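Local coordinates for protein hydrazine synthase subunit gamma (Candidatus Kuenenia stuttgartiensis, PDB 5C2V) that catalyses, within the hydrazine synthase complex, the three-electron reduction of nitric oxide to hydroxylamine, the first half-reaction of hydrazine synthesis, probably at one of its two c-type hemes, at residues 113-118 with 122-127; 81-84 with 88-91; 28-33 with 126-131. One frame throughout, in Å; residues are numbered along the deposited sequence.

Contact 1 of 3, residues 113-118 with 122-127; sequences DEIVGA and LDRVCG. With HEC (heme c), chain V.
The guanidinium of Arg124 meets the loop 113-118 in two ways: the carbonyl oxygen of Glu114 lies at its edge, in its plane, and CD1 of Ile115 sits over one face. Along the edge, Arg124 NH1 donates to Glu114 O at 3.1 Å with a bent N-H...O angle of 146°. At the acceptor, this donor stands above the carbonyl plane, 68° out of it. Ile115 crosses the arginine at about a right angle and brings CG1 within 3.5 Å of Arg124 NH1. Arg124 reaches this far because its chain is extended from CG to NE; its NH2 goes on to the backbone oxygen of His30, and Trp154 of the alpha subunit packs against the side chain. The loop that receives it is shaped by an Asx turn: OD2 of Asp113 accepts from Ile115 N at 2.8 Å and from Val116 N at 3.0 Å, while OD1 is held by His111. Heme 1, the probable active-site heme, lies against another side of the short helix 123-126. Cys126 SG is bonded to its CMB methyl carbon, a third thioether-type tether beside Cys63 and Cys66 of the CXXCH motif. CG1 of Val125 rests 3.5 Å from C3A of the porphyrin, and CD2 of Leu122 touches the methyl CMA at 3.7 Å.

Contact 2 of 3, residues 81-84 with 88-91; sequences GDEG and WKNT. With CA (calcium ion), chain U; CA (calcium ion), chain S; HEC (heme c), chain V.
Glu83 and Lys89 make the whole of the direct contact, a buried salt bridge from Lys89 NZ to Glu83 OE1. The modelled separation of NZ and OE1, 2.5 Å, is too short to be taken literally at this resolution. Bends in the lysine at chi2 (-64°) and chi4 (-53°) fold the chain back so that CG lies against the carboxylate while NZ returns to OE1. Glu83 OE2 is a ligand of a calcium ion (2.9 Å as modelled). Gly84 O binds the same ion at 2.8 Å, with water 4 and with Asp79, Leu80 and Ser87. This is a calcium-binding loop joining the two short antiparallel strands 77-78 and 89-90 of a hairpin. Further along, the packing between the segments ends: Asn90 and Thr91 turn to other partners. Asn90 binds a second calcium ion through its side-chain amide, presumably by the oxygen, though the modelled turn of the amide is doubtful; in this more watery site waters 2 and 3 are ligands beside Ser267 and Thr269. Water 2 also donates to Thr91 O at 2.9 Å. Back at the tight end, CD of Lys89 passes 3.4 Å from the heme propionate oxygen O2D, and NZ has a second salt bridge, to Glu106. The ammonium thus bridges Glu83 and Glu106 while the aliphatic part of the lysine runs beside the propionate; with the calcium ion on OE2, it probably offsets part of the negative charge gathered beside the heme.

Contact 3 of 3, residues 28-33 with 126-131; sequences EVHFRV and CGRDPG. With HEC (heme c), chain V.
His30, on helix 26-30, and Arg128, in the turn leading to helix 129-132, join the N-terminal region to the chain that follows the heme-bound Cys126 in the lobe of heme 1. Their polar link is a nearly straight hydrogen bond: Arg128 NE donates to His30 NE2 at 3.3 Å and 172°. Each group is met at its edge, and the ring and guanidinium planes are only 19° apart, so the bond runs almost within both. With NE2 accepting, the ring is probably neutral, its proton on ND1. The remaining arginine nitrogens are also engaged: NH2 donates to Val410 O of the alpha subunit, and NH1 forms a salt bridge with Asp82. Aromatic neighbours add to this, Phe132 in a cation-pi contact with Arg128 and Trp154 of the alpha subunit against the His30 ring. The apolar part is Val29, whose CG1, anti to the backbone N (chi1 174°), rests on bare glycine backbone 3.7 Å from Gly127 C. On the heme side of the turn, Asp129 OD2 stands 3.3 Å from C4B of the porphyrin and accepts a hydrogen bond from water 1, a ligand of the heme iron, at 3.1 Å.

From the N terminus, residues 28-33 come first and are met by 126-131 after 92 intervening residues, so contact 3 closes a long loop. Contact 2 is nested inside it, a short closure within the hairpin of strands 77-78 and 89-90. Contact 1 follows in series, another short closure, and ends on the same stretch as contact 3, with Cys126 and Gly127 shared. Asp82 ties this hairpin loop to both other contacts: beyond its bond to contact 3, its CB packs 3.7 Å from Val116 CG2 of contact 1. Ile115 CG2 in turn lies against Arg128. All three reach heme 1, contact 2 at the propionates and contacts 1 and 3 at the Cys126 tether.

Contact 1 of 3, residues 113-118 with 122-127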
loop_
_atom_site.group_PDB
_atom_site.type_symbol
_atom_site.label_atom_id
_atom_site.label_comp_id
_atom_site.label_asym_id
_atom_site.label_seq_id
_atom_site.Cartn_x
_atom_site.Cartn_y
_atom_site.Cartn_z
ATOM N N ASP C 113 -55.744 -0.738 -17.840
ATOM C CA ASP C 113 -54.806 0.271 -18.319
ATOM C C ASP C 113 -54.723 0.322 -19.842
ATOM O O ASP C 113 -54.552 1.395 -20.424
ATOM C CB ASP C 113 -53.416 0.010 -17.735
ATOM C CG ASP C 113 -52.909 -1.389 -18.040
ATOM O OD1 ASP C 113 -53.276 -2.329 -17.305
ATOM O OD2 ASP C 113 -52.142 -1.548 -19.014
ATOM N N GLU C 114 -54.839 -0.844 -20.473
ATOM C CA GLU C 114 -54.706 -0.985 -21.924
ATOM C C GLU C 114 -53.378 -0.420 -22.424
ATOM O O GLU C 114 -53.299 0.141 -23.517
ATOM C CB GLU C 114 -55.877 -0.312 -22.644
ATOM C CG GLU C 114 -57.229 -0.919 -22.307
ATOM C CD GLU C 114 -58.356 -0.332 -23.131
ATOM O OE1 GLU C 114 -59.462 -0.147 -22.580
ATOM O OE2 GLU C 114 -58.138 -0.060 -24.331
ATOM N N ILE C 115 -52.339 -0.577 -21.611
ATOM C CA ILE C 115 -50.993 -0.152 -21.976
ATOM C C ILE C 115 -50.065 -1.360 -22.043
ATOM O O ILE C 115 -49.556 -1.704 -23.110
ATOM C CB ILE C 115 -50.429 0.880 -20.980
ATOM C CG1 ILE C 115 -51.309 2.131 -20.953
ATOM C CG2 ILE C 115 -48.997 1.244 -21.344
ATOM C CD1 ILE C 115 -50.821 3.203 -20.001
ATOM N N VAL C 116 -49.842 -1.999 -20.898
ATOM C CA VAL C 116 -49.028 -3.207 -20.852
ATOM C C VAL C 116 -49.760 -4.384 -21.491
ATOM O O VAL C 116 -49.259 -5.000 -22.431
ATOM C CB VAL C 116 -48.646 -3.572 -19.405
ATOM C CG1 VAL C 116 -47.758 -4.808 -19.385
ATOM C CG2 VAL C 116 -47.954 -2.399 -18.729
ATOM N N GLY C 117 -50.947 -4.692 -20.978
ATOM C CA GLY C 117 -51.811 -5.677 -21.604
ATOM C C GLY C 117 -52.891 -4.994 -22.418
ATOM O O GLY C 117 -53.213 -3.835 -22.157
ATOM N N ALA C 118 -53.466 -5.721 -23.375
ATOM C CA ALA C 118 -54.520 -5.194 -24.246
ATOM C C ALA C 118 -54.170 -3.811 -24.783
ATOM O O ALA C 118 -54.991 -2.893 -24.736
ATOM C CB ALA C 118 -55.848 -5.152 -23.506
ATOM N N LEU C 122 -50.031 0.759 -31.191
ATOM C CA LEU C 122 -48.637 0.368 -31.352
ATOM C C LEU C 122 -47.715 1.436 -30.776
ATOM O O LEU C 122 -46.569 1.154 -30.423
ATOM C CB LEU C 122 -48.312 0.124 -32.826
ATOM C CG LEU C 122 -48.924 -1.127 -33.459
ATOM C CD1 LEU C 122 -48.654 -1.161 -34.953
ATOM C CD2 LEU C 122 -48.381 -2.375 -32.789
ATOM N N ASP C 123 -48.224 2.661 -30.685
ATOM C CA ASP C 123 -47.464 3.773 -30.125
ATOM C C ASP C 123 -47.123 3.512 -28.663
ATOM O O ASP C 123 -46.039 3.861 -28.198
ATOM C CB ASP C 123 -48.243 5.085 -30.248
ATOM C CG ASP C 123 -48.898 5.255 -31.605
ATOM O OD1 ASP C 123 -48.670 4.407 -32.490
ATOM O OD2 ASP C 123 -49.636 6.246 -31.788
ATOM N N ARG C 124 -48.054 2.893 -27.945
ATOM C CA ARG C 124 -47.862 2.599 -26.529
ATOM C C ARG C 124 -46.921 1.417 -26.315
ATOM O O ARG C 124 -46.528 1.123 -25.186
ATOM C CB ARG C 124 -49.206 2.323 -25.852
ATOM C CG ARG C 124 -50.079 3.553 -25.670
ATOM C CD ARG C 124 -51.357 3.206 -24.924
ATOM N NE ARG C 124 -52.057 4.396 -24.451
ATOM C CZ ARG C 124 -53.135 4.367 -23.675
ATOM N NH1 ARG C 124 -53.641 3.206 -23.282
ATOM N NH2 ARG C 124 -53.707 5.500 -23.289
ATOM N N VAL C 125 -46.565 0.739 -27.399
ATOM C CA VAL C 125 -45.614 -0.363 -27.331
ATOM C C VAL C 125 -44.187 0.147 -27.505
ATOM O O VAL C 125 -43.362 0.035 -26.598
ATOM C CB VAL C 125 -45.903 -1.436 -28.395
ATOM C CG1 VAL C 125 -44.833 -2.514 -28.360
ATOM C CG2 VAL C 125 -47.280 -2.040 -28.178
ATOM N N CYS C 126 -43.903 0.707 -28.677
ATOM C CA CYS C 126 -42.564 1.198 -28.992
ATOM C C CYS C 126 -42.214 2.480 -28.249
ATOM O O CYS C 126 -41.084 2.644 -27.799
ATOM C CB CYS C 126 -42.425 1.428 -30.493
ATOM S SG CYS C 126 -42.512 -0.082 -31.455
ATOM N N GLY C 127 -43.180 3.385 -28.127
ATOM C CA GLY C 127 -42.956 4.653 -27.453
ATOM C C GLY C 127 -42.563 4.486 -25.998
ATOM O O GLY C 127 -41.938 5.366 -25.407
HETATM FE FE HEC V . -40.654 -5.247 -28.853
HETATM C CHA HEC V . -43.642 -6.835 -28.255
HETATM C CHB HEC V . -42.139 -3.393 -31.300
HETATM C CHC HEC V . -37.726 -3.473 -29.288
HETATM C CHD HEC V . -38.948 -7.561 -26.990
HETATM N NA HEC V . -42.565 -5.112 -29.610
HETATM C C1A HEC V . -43.639 -5.912 -29.278
HETATM C C2A HEC V . -44.729 -5.612 -30.194
HETATM C C3A HEC V . -44.303 -4.653 -31.031
HETATM C C4A HEC V . -42.937 -4.326 -30.679
HETATM C CMA HEC V . -45.089 -3.984 -32.183
HETATM C CAA HEC V . -46.127 -6.279 -30.169
HETATM C CBA HEC V . -46.411 -7.050 -31.458
HETATM C CGA HEC V . -47.793 -7.647 -31.414
HETATM O O1A HEC V . -48.459 -7.551 -30.351
HETATM O O2A HEC V . -48.229 -8.223 -32.445
HETATM N NB HEC V . -39.998 -3.786 -30.162
HETATM C C1B HEC V . -40.876 -3.014 -30.898
HETATM C C2B HEC V . -40.239 -1.741 -31.166
HETATM C C3B HEC V . -39.017 -1.763 -30.618
HETATM C C4B HEC V . -38.843 -3.049 -29.972
HETATM C CMB HEC V . -40.878 -0.586 -31.970
HETATM C CAB HEC V . -37.960 -0.633 -30.639
HETATM C CBB HEC V . -38.403 0.553 -29.754
HETATM N NC HEC V . -38.690 -5.483 -28.266
HETATM C C1C HEC V . -37.647 -4.616 -28.522
HETATM C C2C HEC V . -36.505 -5.040 -27.737
HETATM C C3C HEC V . -36.800 -6.239 -27.217
HETATM C C4C HEC V . -38.208 -6.498 -27.463
HETATM C CMC HEC V . -35.088 -4.438 -27.882
HETATM C CAC HEC V . -35.863 -7.127 -26.365
HETATM C CBC HEC V . -35.565 -6.446 -25.010
HETATM N ND HEC V . -41.203 -6.982 -27.841
HETATM C C1D HEC V . -40.325 -7.675 -27.007
HETATM C C2D HEC V . -41.096 -8.544 -26.147
HETATM C C3D HEC V . -42.561 -8.319 -26.543
HETATM C C4D HEC V . -42.532 -7.333 -27.601
HETATM C CMD HEC V . -40.557 -9.499 -25.061
HETATM C CAD HEC V . -43.807 -8.993 -25.934
HETATM C CBD HEC V . -44.181 -8.252 -24.654
HETATM C CGD HEC V . -45.408 -8.877 -24.047
HETATM O O1D HEC V . -45.870 -8.390 -22.982
HETATM O O2D HEC V . -45.923 -9.863 -24.630
HETATM O O HOH W 1 -41.279 -4.183 -27.157
#

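Contact 2 of 3, residues 81-84 with 88-91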
loop_
_atom_site.group_PDB
_atom_site.type_symbol
_atom_site.label_atom_id
_atom_site.label_comp_id
_atom_site.label_asym_id
_atom_site.label_seq_id
_atom_site.Cartn_x
_atom_site.Cartn_y
_atom_site.Cartn_z
ATOM N N GLY C 81 -40.234 -5.563 -17.025
ATOM C CA GLY C 81 -40.558 -5.103 -15.686
ATOM C C GLY C 81 -41.916 -4.477 -15.425
ATOM O O GLY C 81 -42.190 -4.073 -14.293
ATOM N N ASP C 82 -42.759 -4.353 -16.442
ATOM C CA ASP C 82 -44.104 -3.834 -16.216
ATOM C C ASP C 82 -45.147 -4.925 -15.940
ATOM O O ASP C 82 -46.242 -4.638 -15.453
ATOM C CB ASP C 82 -44.556 -2.988 -17.411
ATOM C CG ASP C 82 -44.223 -3.636 -18.746
ATOM O OD1 ASP C 82 -44.085 -4.875 -18.791
ATOM O OD2 ASP C 82 -44.106 -2.899 -19.748
ATOM N N GLU C 83 -44.807 -6.172 -16.248
ATOM C CA GLU C 83 -45.722 -7.295 -16.042
ATOM C C GLU C 83 -45.424 -8.125 -14.796
ATOM O O GLU C 83 -46.094 -9.124 -14.539
ATOM C CB GLU C 83 -45.712 -8.201 -17.263
ATOM C CG GLU C 83 -44.333 -8.673 -17.637
ATOM C CD GLU C 83 -44.337 -9.435 -18.929
ATOM O OE1 GLU C 83 -45.439 -9.697 -19.455
ATOM O OE2 GLU C 83 -43.242 -9.761 -19.422
ATOM N N GLY C 84 -44.404 -7.732 -14.044
ATOM C CA GLY C 84 -43.972 -8.508 -12.896
ATOM C C GLY C 84 -42.749 -9.354 -13.193
ATOM O O GLY C 84 -42.561 -9.830 -14.317
ATOM N N TRP C 88 -42.344 -14.416 -17.820
ATOM C CA TRP C 88 -41.567 -14.392 -19.056
ATOM C C TRP C 88 -42.402 -14.097 -20.298
ATOM O O TRP C 88 -43.548 -14.534 -20.403
ATOM C CB TRP C 88 -40.843 -15.728 -19.240
ATOM C CG TRP C 88 -39.957 -16.079 -18.091
ATOM C CD1 TRP C 88 -40.265 -16.877 -17.028
ATOM C CD2 TRP C 88 -38.614 -15.633 -17.883
ATOM N NE1 TRP C 88 -39.193 -16.960 -16.172
ATOM C CE2 TRP C 88 -38.167 -16.205 -16.674
ATOM C CE3 TRP C 88 -37.744 -14.809 -18.602
ATOM C CZ2 TRP C 88 -36.888 -15.978 -16.172
ATOM C CZ3 TRP C 88 -36.476 -14.584 -18.101
ATOM C CH2 TRP C 88 -36.060 -15.167 -16.896
ATOM N N LYS C 89 -41.821 -13.355 -21.238
ATOM C CA LYS C 89 -42.488 -13.085 -22.509
ATOM C C LYS C 89 -41.618 -13.341 -23.738
ATOM O O LYS C 89 -40.572 -12.723 -23.931
ATOM C CB LYS C 89 -43.003 -11.647 -22.552
ATOM C CG LYS C 89 -44.249 -11.425 -21.724
ATOM C CD LYS C 89 -45.431 -12.225 -22.240
ATOM C CE LYS C 89 -46.721 -11.774 -21.573
ATOM N NZ LYS C 89 -46.611 -11.789 -20.088
ATOM N N ASN C 90 -42.090 -14.277 -24.553
ATOM C CA ASN C 90 -41.579 -14.562 -25.889
ATOM C C ASN C 90 -41.607 -13.295 -26.751
ATOM O O ASN C 90 -42.561 -12.521 -26.691
ATOM C CB ASN C 90 -42.427 -15.710 -26.477
ATOM C CG ASN C 90 -42.467 -15.752 -28.000
ATOM O OD1 ASN C 90 -41.602 -15.233 -28.692
ATOM N ND2 ASN C 90 -43.503 -16.393 -28.526
ATOM N N THR C 91 -40.557 -13.073 -27.539
ATOM C CA THR C 91 -40.479 -11.873 -28.374
ATOM C C THR C 91 -41.501 -11.933 -29.505
ATOM O O THR C 91 -41.523 -12.882 -30.288
ATOM C CB THR C 91 -39.068 -11.675 -28.970
ATOM O OG1 THR C 91 -38.113 -11.547 -27.909
ATOM C CG2 THR C 91 -39.023 -10.422 -29.836
HETATM CA CA CA U . -41.771 -9.926 -16.979
HETATM CA CA CA S . -42.728 -16.703 -30.461
HETATM FE FE HEC V . -40.654 -5.247 -28.853
HETATM C CHA HEC V . -43.642 -6.835 -28.255
HETATM C CHB HEC V . -42.139 -3.393 -31.300
HETATM C CHC HEC V . -37.726 -3.473 -29.288
HETATM C CHD HEC V . -38.948 -7.561 -26.990
HETATM N NA HEC V . -42.565 -5.112 -29.610
HETATM C C1A HEC V . -43.639 -5.912 -29.278
HETATM C C2A HEC V . -44.729 -5.612 -30.194
HETATM C C3A HEC V . -44.303 -4.653 -31.031
HETATM C C4A HEC V . -42.937 -4.326 -30.679
HETATM C CMA HEC V . -45.089 -3.984 -32.183
HETATM C CAA HEC V . -46.127 -6.279 -30.169
HETATM C CBA HEC V . -46.411 -7.050 -31.458
HETATM C CGA HEC V . -47.793 -7.647 -31.414
HETATM O O1A HEC V . -48.459 -7.551 -30.351
HETATM O O2A HEC V . -48.229 -8.223 -32.445
HETATM N NB HEC V . -39.998 -3.786 -30.162
HETATM C C1B HEC V . -40.876 -3.014 -30.898
HETATM C C2B HEC V . -40.239 -1.741 -31.166
HETATM C C3B HEC V . -39.017 -1.763 -30.618
HETATM C C4B HEC V . -38.843 -3.049 -29.972
HETATM C CMB HEC V . -40.878 -0.586 -31.970
HETATM C CAB HEC V . -37.960 -0.633 -30.639
HETATM C CBB HEC V . -38.403 0.553 -29.754
HETATM N NC HEC V . -38.690 -5.483 -28.266
HETATM C C1C HEC V . -37.647 -4.616 -28.522
HETATM C C2C HEC V . -36.505 -5.040 -27.737
HETATM C C3C HEC V . -36.800 -6.239 -27.217
HETATM C C4C HEC V . -38.208 -6.498 -27.463
HETATM C CMC HEC V . -35.088 -4.438 -27.882
HETATM C CAC HEC V . -35.863 -7.127 -26.365
HETATM C CBC HEC V . -35.565 -6.446 -25.010
HETATM N ND HEC V . -41.203 -6.982 -27.841
HETATM C C1D HEC V . -40.325 -7.675 -27.007
HETATM C C2D HEC V . -41.096 -8.544 -26.147
HETATM C C3D HEC V . -42.561 -8.319 -26.543
HETATM C C4D HEC V . -42.532 -7.333 -27.601
HETATM C CMD HEC V . -40.557 -9.499 -25.061
HETATM C CAD HEC V . -43.807 -8.993 -25.934
HETATM C CBD HEC V . -44.181 -8.252 -24.654
HETATM C CGD HEC V . -45.408 -8.877 -24.047
HETATM O O1D HEC V . -45.870 -8.390 -22.982
HETATM O O2D HEC V . -45.923 -9.863 -24.630
HETATM O O HOH W 2 -43.405 -14.680 -31.587
HETATM O O HOH W 3 -40.569 -16.496 -31.405
HETATM O O HOH W 4 -41.205 -10.021 -19.319
HETATM O O HOH W 1 -41.279 -4.183 -27.157
#

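Contact 3 of 3, residues 28-33 with 126-131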
loop_
_atom_site.group_PDB
_atom_site.type_symbol
_atom_site.label_atom_id
_atom_site.label_comp_id
_atom_site.label_asym_id
_atom_site.label_seq_id
_atom_site.Cartn_x
_atom_site.Cartn_y
_atom_site.Cartn_z
ATOM N N GLU C 28 -47.175 11.852 -22.439
ATOM C CA GLU C 28 -47.473 12.172 -23.831
ATOM C C GLU C 28 -47.551 10.907 -24.681
ATOM O O GLU C 28 -48.323 10.838 -25.637
ATOM C CB GLU C 28 -46.426 13.127 -24.410
ATOM C CG GLU C 28 -46.608 14.580 -24.003
ATOM C CD GLU C 28 -45.538 15.483 -24.586
ATOM O OE1 GLU C 28 -44.359 15.071 -24.613
ATOM O OE2 GLU C 28 -45.875 16.604 -25.023
ATOM N N VAL C 29 -46.743 9.911 -24.332
ATOM C CA VAL C 29 -46.771 8.628 -25.023
ATOM C C VAL C 29 -48.073 7.898 -24.718
ATOM O O VAL C 29 -48.725 7.365 -25.618
ATOM C CB VAL C 29 -45.576 7.742 -24.629
ATOM C CG1 VAL C 29 -45.711 6.357 -25.249
ATOM C CG2 VAL C 29 -44.271 8.396 -25.055
ATOM N N HIS C 30 -48.452 7.884 -23.444
ATOM C CA HIS C 30 -49.720 7.295 -23.031
ATOM C C HIS C 30 -50.891 8.094 -23.590
ATOM O O HIS C 30 -52.002 7.576 -23.721
ATOM C CB HIS C 30 -49.816 7.223 -21.505
ATOM C CG HIS C 30 -48.913 6.201 -20.888
ATOM N ND1 HIS C 30 -48.749 6.080 -19.525
ATOM C CD2 HIS C 30 -48.128 5.249 -21.449
ATOM C CE1 HIS C 30 -47.900 5.100 -19.273
ATOM N NE2 HIS C 30 -47.509 4.579 -20.420
ATOM N N PHE C 31 -50.636 9.356 -23.921
ATOM C CA PHE C 31 -51.670 10.231 -24.456
ATOM C C PHE C 31 -52.086 9.818 -25.864
ATOM O O PHE C 31 -53.160 10.197 -26.331
ATOM C CB PHE C 31 -51.203 11.688 -24.457
ATOM C CG PHE C 31 -52.257 12.662 -24.906
ATOM C CD1 PHE C 31 -53.307 13.001 -24.069
ATOM C CD2 PHE C 31 -52.200 13.235 -26.166
ATOM C CE1 PHE C 31 -54.280 13.895 -24.479
ATOM C CE2 PHE C 31 -53.169 14.131 -26.582
ATOM C CZ PHE C 31 -54.210 14.461 -25.738
ATOM N N ARG C 32 -51.255 9.033 -26.541
ATOM C CA ARG C 32 -51.667 8.542 -27.844
ATOM C C ARG C 32 -52.334 7.194 -27.622
ATOM O O ARG C 32 -51.668 6.174 -27.437
ATOM C CB ARG C 32 -50.463 8.424 -28.783
ATOM C CG ARG C 32 -49.506 9.611 -28.696
ATOM C CD ARG C 32 -48.101 9.256 -29.169
ATOM N NE ARG C 32 -48.030 9.011 -30.606
ATOM C CZ ARG C 32 -47.733 9.941 -31.507
ATOM N NH1 ARG C 32 -47.481 11.185 -31.121
ATOM N NH2 ARG C 32 -47.689 9.631 -32.796
ATOM N N VAL C 33 -53.662 7.207 -27.654
ATOM C CA VAL C 33 -54.466 6.019 -27.405
ATOM C C VAL C 33 -54.675 5.198 -28.671
ATOM O O VAL C 33 -54.643 3.967 -28.646
ATOM C CB VAL C 33 -55.830 6.394 -26.800
ATOM C CG1 VAL C 33 -56.573 5.145 -26.354
ATOM C CG2 VAL C 33 -55.635 7.344 -25.626
ATOM N N CYS C 126 -43.903 0.707 -28.677
ATOM C CA CYS C 126 -42.564 1.198 -28.992
ATOM C C CYS C 126 -42.214 2.480 -28.249
ATOM O O CYS C 126 -41.084 2.644 -27.799
ATOM C CB CYS C 126 -42.425 1.428 -30.493
ATOM S SG CYS C 126 -42.512 -0.082 -31.455
ATOM N N GLY C 127 -43.180 3.385 -28.127
ATOM C CA GLY C 127 -42.956 4.653 -27.453
ATOM C C GLY C 127 -42.563 4.486 -25.998
ATOM O O GLY C 127 -41.938 5.366 -25.407
ATOM N N ARG C 128 -42.938 3.348 -25.422
ATOM C CA ARG C 128 -42.596 3.022 -24.044
ATOM C C ARG C 128 -41.170 2.495 -23.906
ATOM O O ARG C 128 -40.495 2.761 -22.912
ATOM C CB ARG C 128 -43.581 1.992 -23.489
ATOM C CG ARG C 128 -44.504 2.534 -22.416
ATOM C CD ARG C 128 -45.244 1.409 -21.721
ATOM N NE ARG C 128 -45.767 1.830 -20.427
ATOM C CZ ARG C 128 -45.663 1.113 -19.313
ATOM N NH1 ARG C 128 -45.051 -0.063 -19.336
ATOM N NH2 ARG C 128 -46.166 1.573 -18.178
ATOM N N ASP C 129 -40.722 1.751 -24.913
ATOM C CA ASP C 129 -39.437 1.052 -24.875
ATOM C C ASP C 129 -38.201 1.898 -24.519
ATOM O O ASP C 129 -37.296 1.388 -23.857
ATOM C CB ASP C 129 -39.194 0.354 -26.215
ATOM C CG ASP C 129 -40.087 -0.856 -26.408
ATOM O OD1 ASP C 129 -40.634 -1.358 -25.403
ATOM O OD2 ASP C 129 -40.242 -1.307 -27.563
ATOM N N PRO C 130 -38.132 3.168 -24.971
ATOM C CA PRO C 130 -36.977 3.958 -24.529
ATOM C C PRO C 130 -36.843 4.075 -23.012
ATOM O O PRO C 130 -35.721 4.054 -22.516
ATOM C CB PRO C 130 -37.240 5.330 -25.149
ATOM C CG PRO C 130 -37.977 5.023 -26.390
ATOM C CD PRO C 130 -38.868 3.860 -26.046
ATOM N N GLY C 131 -37.949 4.220 -22.291
ATOM C CA GLY C 131 -37.865 4.307 -20.846
ATOM C C GLY C 131 -38.019 3.002 -20.084
ATOM O O GLY C 131 -37.483 2.862 -18.985
HETATM FE FE HEC V . -40.654 -5.247 -28.853
HETATM C CHA HEC V . -43.642 -6.835 -28.255
HETATM C CHB HEC V . -42.139 -3.393 -31.300
HETATM C CHC HEC V . -37.726 -3.473 -29.288
HETATM C CHD HEC V . -38.948 -7.561 -26.990
HETATM N NA HEC V . -42.565 -5.112 -29.610
HETATM C C1A HEC V . -43.639 -5.912 -29.278
HETATM C C2A HEC V . -44.729 -5.612 -30.194
HETATM C C3A HEC V . -44.303 -4.653 -31.031
HETATM C C4A HEC V . -42.937 -4.326 -30.679
HETATM C CMA HEC V . -45.089 -3.984 -32.183
HETATM C CAA HEC V . -46.127 -6.279 -30.169
HETATM C CBA HEC V . -46.411 -7.050 -31.458
HETATM C CGA HEC V . -47.793 -7.647 -31.414
HETATM O O1A HEC V . -48.459 -7.551 -30.351
HETATM O O2A HEC V . -48.229 -8.223 -32.445
HETATM N NB HEC V . -39.998 -3.786 -30.162
HETATM C C1B HEC V . -40.876 -3.014 -30.898
HETATM C C2B HEC V . -40.239 -1.741 -31.166
HETATM C C3B HEC V . -39.017 -1.763 -30.618
HETATM C C4B HEC V . -38.843 -3.049 -29.972
HETATM C CMB HEC V . -40.878 -0.586 -31.970
HETATM C CAB HEC V . -37.960 -0.633 -30.639
HETATM C CBB HEC V . -38.403 0.553 -29.754
HETATM N NC HEC V . -38.690 -5.483 -28.266
HETATM C C1C HEC V . -37.647 -4.616 -28.522
HETATM C C2C HEC V . -36.505 -5.040 -27.737
HETATM C C3C HEC V . -36.800 -6.239 -27.217
HETATM C C4C HEC V . -38.208 -6.498 -27.463
HETATM C CMC HEC V . -35.088 -4.438 -27.882
HETATM C CAC HEC V . -35.863 -7.127 -26.365
HETATM C CBC HEC V . -35.565 -6.446 -25.010
HETATM N ND HEC V . -41.203 -6.982 -27.841
HETATM C C1D HEC V . -40.325 -7.675 -27.007
HETATM C C2D HEC V . -41.096 -8.544 -26.147
HETATM C C3D HEC V . -42.561 -8.319 -26.543
HETATM C C4D HEC V . -42.532 -7.333 -27.601
HETATM C CMD HEC V . -40.557 -9.499 -25.061
HETATM C CAD HEC V . -43.807 -8.993 -25.934
HETATM C CBD HEC V . -44.181 -8.252 -24.654
HETATM C CGD HEC V . -45.408 -8.877 -24.047
HETATM O O1D HEC V . -45.870 -8.390 -22.982
HETATM O O2D HEC V . -45.923 -9.863 -24.630
HETATM O O HOH W 1 -41.279 -4.183 -27.157
#